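Local coordinates for protein Uly1 (Catenovulum maritimum, PDB 7DRQ) that is an ulvan lyase of polysaccharide lyase family 24 that binds calcium and probably cleaves the algal polysaccharide ulvan by beta-elimination, at residues I2-E7 / Q475-D480. Residues are numbered along the deposited sequence; the frame is centred on the assembly and turned at random.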
ATOM      1  N   ILE A   2     -15.380 -14.083  17.303  1.00 22.21           N
ATOM      2  CA  ILE A   2     -15.161 -12.852  16.557  1.00 18.63           C
ATOM      3  C   ILE A   2     -16.508 -12.191  16.301  1.00 21.38           C
ATOM      4  O   ILE A   2     -17.460 -12.847  15.861  1.00 21.60           O
ATOM      5  CB  ILE A   2     -14.417 -13.165  15.252  1.00 17.42           C
ATOM      6  CG1 ILE A   2     -12.987 -13.621  15.570  1.00 18.27           C
ATOM      7  CG2 ILE A   2     -14.442 -11.970  14.325  1.00 17.83           C
ATOM      8  CD1 ILE A   2     -12.184 -13.954  14.346  1.00 18.47           C
ATOM      9  N   LYS A   3     -16.598 -10.887  16.576  1.00 19.16           N
ATOM     10  CA  LYS A   3     -17.888 -10.205  16.615  1.00 22.46           C
ATOM     11  C   LYS A   3     -17.811  -8.873  15.884  1.00 17.73           C
ATOM     12  O   LYS A   3     -16.888  -8.088  16.119  1.00 17.51           O
ATOM     13  CB  LYS A   3     -18.325  -9.979  18.071  1.00 23.92           C
ATOM     14  CG  LYS A   3     -19.766  -9.542  18.262  1.00 34.59           C
ATOM     15  CD  LYS A   3     -20.056  -9.286  19.746  1.00 39.08           C
ATOM     16  CE  LYS A   3     -20.070  -7.796  20.075  1.00 41.51           C
ATOM     17  NZ  LYS A   3     -19.553  -7.506  21.453  1.00 40.81           N
ATOM     18  N   LEU A   4     -18.786  -8.623  15.010  1.00 16.06           N
ATOM     19  CA  LEU A   4     -18.955  -7.295  14.433  1.00 14.68           C
ATOM     20  C   LEU A   4     -19.453  -6.341  15.514  1.00 19.14           C
ATOM     21  O   LEU A   4     -20.505  -6.581  16.120  1.00 18.08           O
ATOM     22  CB  LEU A   4     -19.940  -7.349  13.264  1.00 15.66           C
ATOM     23  CG  LEU A   4     -20.294  -6.019  12.577  1.00 18.30           C
ATOM     24  CD1 LEU A   4     -19.036  -5.325  12.015  1.00 16.88           C
ATOM     25  CD2 LEU A   4     -21.307  -6.233  11.467  1.00 16.07           C
ATOM     26  N   GLU A   5     -18.712  -5.258  15.752  1.00 14.26           N
ATOM     27  CA  GLU A   5     -19.061  -4.295  16.794  1.00 18.13           C
ATOM     28  C   GLU A   5     -19.692  -3.016  16.260  1.00 22.49           C
ATOM     29  O   GLU A   5     -20.586  -2.463  16.907  1.00 20.06           O
ATOM     30  CB  GLU A   5     -17.828  -3.919  17.615  1.00 15.16           C
ATOM     31  CG  GLU A   5     -17.234  -5.086  18.380  1.00 22.65           C
ATOM     32  CD  GLU A   5     -16.195  -4.649  19.383  1.00 21.93           C
ATOM     33  OE1 GLU A   5     -15.543  -3.606  19.155  1.00 21.71           O
ATOM     34  OE2 GLU A   5     -16.031  -5.354  20.400  1.00 27.07           O
ATOM     35  N   HIS A   6     -19.233  -2.516  15.114  1.00 17.53           N
ATOM     36  CA  HIS A   6     -19.709  -1.244  14.587  1.00 18.21           C
ATOM     37  C   HIS A   6     -19.734  -1.290  13.067  1.00 19.13           C
ATOM     38  O   HIS A   6     -18.877  -1.919  12.442  1.00 16.16           O
ATOM     39  CB  HIS A   6     -18.829  -0.080  15.058  1.00 16.86           C
ATOM     40  CG  HIS A   6     -18.790   0.077  16.547  1.00 22.92           C
ATOM     41  ND1 HIS A   6     -17.740  -0.371  17.320  1.00 20.53           N
ATOM     42  CD2 HIS A   6     -19.683   0.622  17.408  1.00 21.72           C
ATOM     43  CE1 HIS A   6     -17.987  -0.107  18.593  1.00 18.88           C
ATOM     44  NE2 HIS A   6     -19.161   0.492  18.673  1.00 24.13           N
ATOM     45  N   GLU A   7     -20.717  -0.611  12.479  1.00 15.62           N
ATOM     46  CA  GLU A   7     -20.808  -0.461  11.030  1.00 15.22           C
ATOM     47  C   GLU A   7     -21.206   0.980  10.746  1.00 20.21           C
ATOM     48  O   GLU A   7     -22.263   1.427  11.198  1.00 20.29           O
ATOM     49  CB  GLU A   7     -21.816  -1.445  10.441  1.00 18.91           C
ATOM     50  CG  GLU A   7     -21.929  -1.365   8.944  1.00 24.63           C
ATOM     51  CD  GLU A   7     -22.386  -2.669   8.342  1.00 30.52           C
ATOM     52  OE1 GLU A   7     -22.053  -2.907   7.170  1.00 21.49           O
ATOM     53  OE2 GLU A   7     -23.086  -3.449   9.042  1.00 35.57           O
ATOM     54  N   GLN A 475     -16.250  -1.055   8.919  1.00 11.74           N
ATOM     55  CA  GLN A 475     -16.662  -2.049   9.904  1.00 11.47           C
ATOM     56  C   GLN A 475     -15.562  -2.238  10.938  1.00 13.51           C
ATOM     57  O   GLN A 475     -14.372  -2.245  10.604  1.00 13.88           O
ATOM     58  CB  GLN A 475     -17.003  -3.392   9.255  1.00 13.60           C
ATOM     59  CG  GLN A 475     -18.297  -3.362   8.443  1.00 12.49           C
ATOM     60  CD  GLN A 475     -18.751  -4.742   8.017  1.00 15.06           C
ATOM     61  OE1 GLN A 475     -18.049  -5.736   8.225  1.00 14.40           O
ATOM     62  NE2 GLN A 475     -19.932  -4.810   7.406  1.00 14.35           N
ATOM     63  N   ILE A 476     -15.962  -2.359  12.201  1.00 12.25           N
ATOM     64  CA  ILE A 476     -15.030  -2.610  13.297  1.00 15.45           C
ATOM     65  C   ILE A 476     -15.398  -3.969  13.875  1.00 18.18           C
ATOM     66  O   ILE A 476     -16.502  -4.157  14.407  1.00 15.01           O
ATOM     67  CB  ILE A 476     -15.058  -1.504  14.357  1.00 14.57           C
ATOM     68  CG1 ILE A 476     -14.792  -0.145  13.700  1.00 13.78           C
ATOM     69  CG2 ILE A 476     -13.999  -1.758  15.429  1.00 16.06           C
ATOM     70  CD1 ILE A 476     -14.959   1.038  14.652  1.00 16.61           C
ATOM     71  N   ILE A 477     -14.486  -4.924  13.733  1.00 12.98           N
ATOM     72  CA  ILE A 477     -14.735  -6.319  14.058  1.00 14.81           C
ATOM     73  C   ILE A 477     -13.731  -6.723  15.127  1.00 16.91           C
ATOM     74  O   ILE A 477     -12.517  -6.577  14.938  1.00 16.43           O
ATOM     75  CB  ILE A 477     -14.634  -7.219  12.816  1.00 12.74           C
ATOM     76  CG1 ILE A 477     -15.769  -6.913  11.819  1.00 13.63           C
ATOM     77  CG2 ILE A 477     -14.672  -8.680  13.215  1.00 15.66           C
ATOM     78  CD1 ILE A 477     -15.511  -7.472  10.399  1.00 14.43           C
ATOM     79  N   ASN A 478     -14.240  -7.196  16.259  1.00 14.63           N
ATOM     80  CA  ASN A 478     -13.393  -7.611  17.368  1.00 17.56           C
ATOM     81  C   ASN A 478     -12.831  -8.996  17.082  1.00 16.91           C
ATOM     82  O   ASN A 478     -13.590  -9.953  16.899  1.00 17.58           O
ATOM     83  CB  ASN A 478     -14.203  -7.612  18.667  1.00 16.53           C
ATOM     84  CG  ASN A 478     -13.328  -7.639  19.891  1.00 21.49           C
ATOM     85  OD1 ASN A 478     -12.357  -8.390  19.955  1.00 24.60           O
ATOM     86  ND2 ASN A 478     -13.660  -6.812  20.879  1.00 24.27           N
ATOM     87  N   LEU A 479     -11.503  -9.110  17.045  1.00 18.16           N
ATOM     88  CA  LEU A 479     -10.897 -10.406  16.767  1.00 20.16           C
ATOM     89  C   LEU A 479     -10.859 -11.320  17.985  1.00 22.14           C
ATOM     90  O   LEU A 479     -10.406 -12.463  17.860  1.00 23.83           O
ATOM     91  CB  LEU A 479      -9.485 -10.219  16.204  1.00 17.73           C
ATOM     92  CG  LEU A 479      -9.495  -9.490  14.865  1.00 15.76           C
ATOM     93  CD1 LEU A 479      -8.076  -9.176  14.378  1.00 13.71           C
ATOM     94  CD2 LEU A 479     -10.229 -10.324  13.841  1.00 13.53           C
ATOM     95  N   ASP A 480     -11.330 -10.852  19.145  1.00 19.97           N
ATOM     96  CA  ASP A 480     -11.445 -11.694  20.333  1.00 25.40           C
ATOM     97  C   ASP A 480     -10.096 -12.324  20.695  1.00 27.10           C
ATOM     98  O   ASP A 480      -9.976 -13.538  20.878  1.00 32.18           O
ATOM     99  CB  ASP A 480     -12.528 -12.754  20.115  1.00 26.08           C
ATOM    100  CG  ASP A 480     -13.032 -13.368  21.410  1.00 29.47           C
ATOM    101  OD1 ASP A 480     -12.884 -12.746  22.484  1.00 31.29           O
ATOM    102  OD2 ASP A 480     -13.569 -14.488  21.336  1.00 31.97           O
TER
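The carboxylate of E5 is met from above its plane by the amide of N478. The two residues belong to an antiparallel pair of strands, 3-15 and 469-478, with a classic beta bulge formed by E5 and H6 opposite I476. N478 ND2 donates to E5 OE2 at 2.8 Å, almost straight at 170°. The two flat groups stand 78° apart. The other oxygen, E5 OE1, is salt-bridged to K455, so both carboxylate oxygens are held. Q475 and E7 repeat the theme on the opposite face of the sheet, beyond the bulge. Their side chains run side by side, and Q475 NE2 reaches E7 OE1 at 2.9 Å from above the carboxylate. Here the planes are nearly perpendicular, at 89°. The H6 ring has I476 CD1 lying obliquely to it.

Strand 3-15 is an outermost strand, and 469-478 is the last strand of the chain. The N-terminal strand thus closes a sheet whose other strands come from the C-terminal end, as in the Velcro closure of a beta-propeller. At the bulge, I476 O accepts from E5 N (2.8 Å) and H6 N (3.3 Å).

On the face of Q475 and E7, L4 CD1 packs on I477 CG1 at 3.6 Å. Y435 of strand 432-436 touches L4, I477 and I2. I2 CG2, anti to the backbone N, is pressed against I477 CG2 at 3.5 Å, a tight fit.

At the end of the strand, N478 forms an Asx turn: its OD1 accepts from D480 N at 2.8 Å, while ND2 of the same amide holds E5.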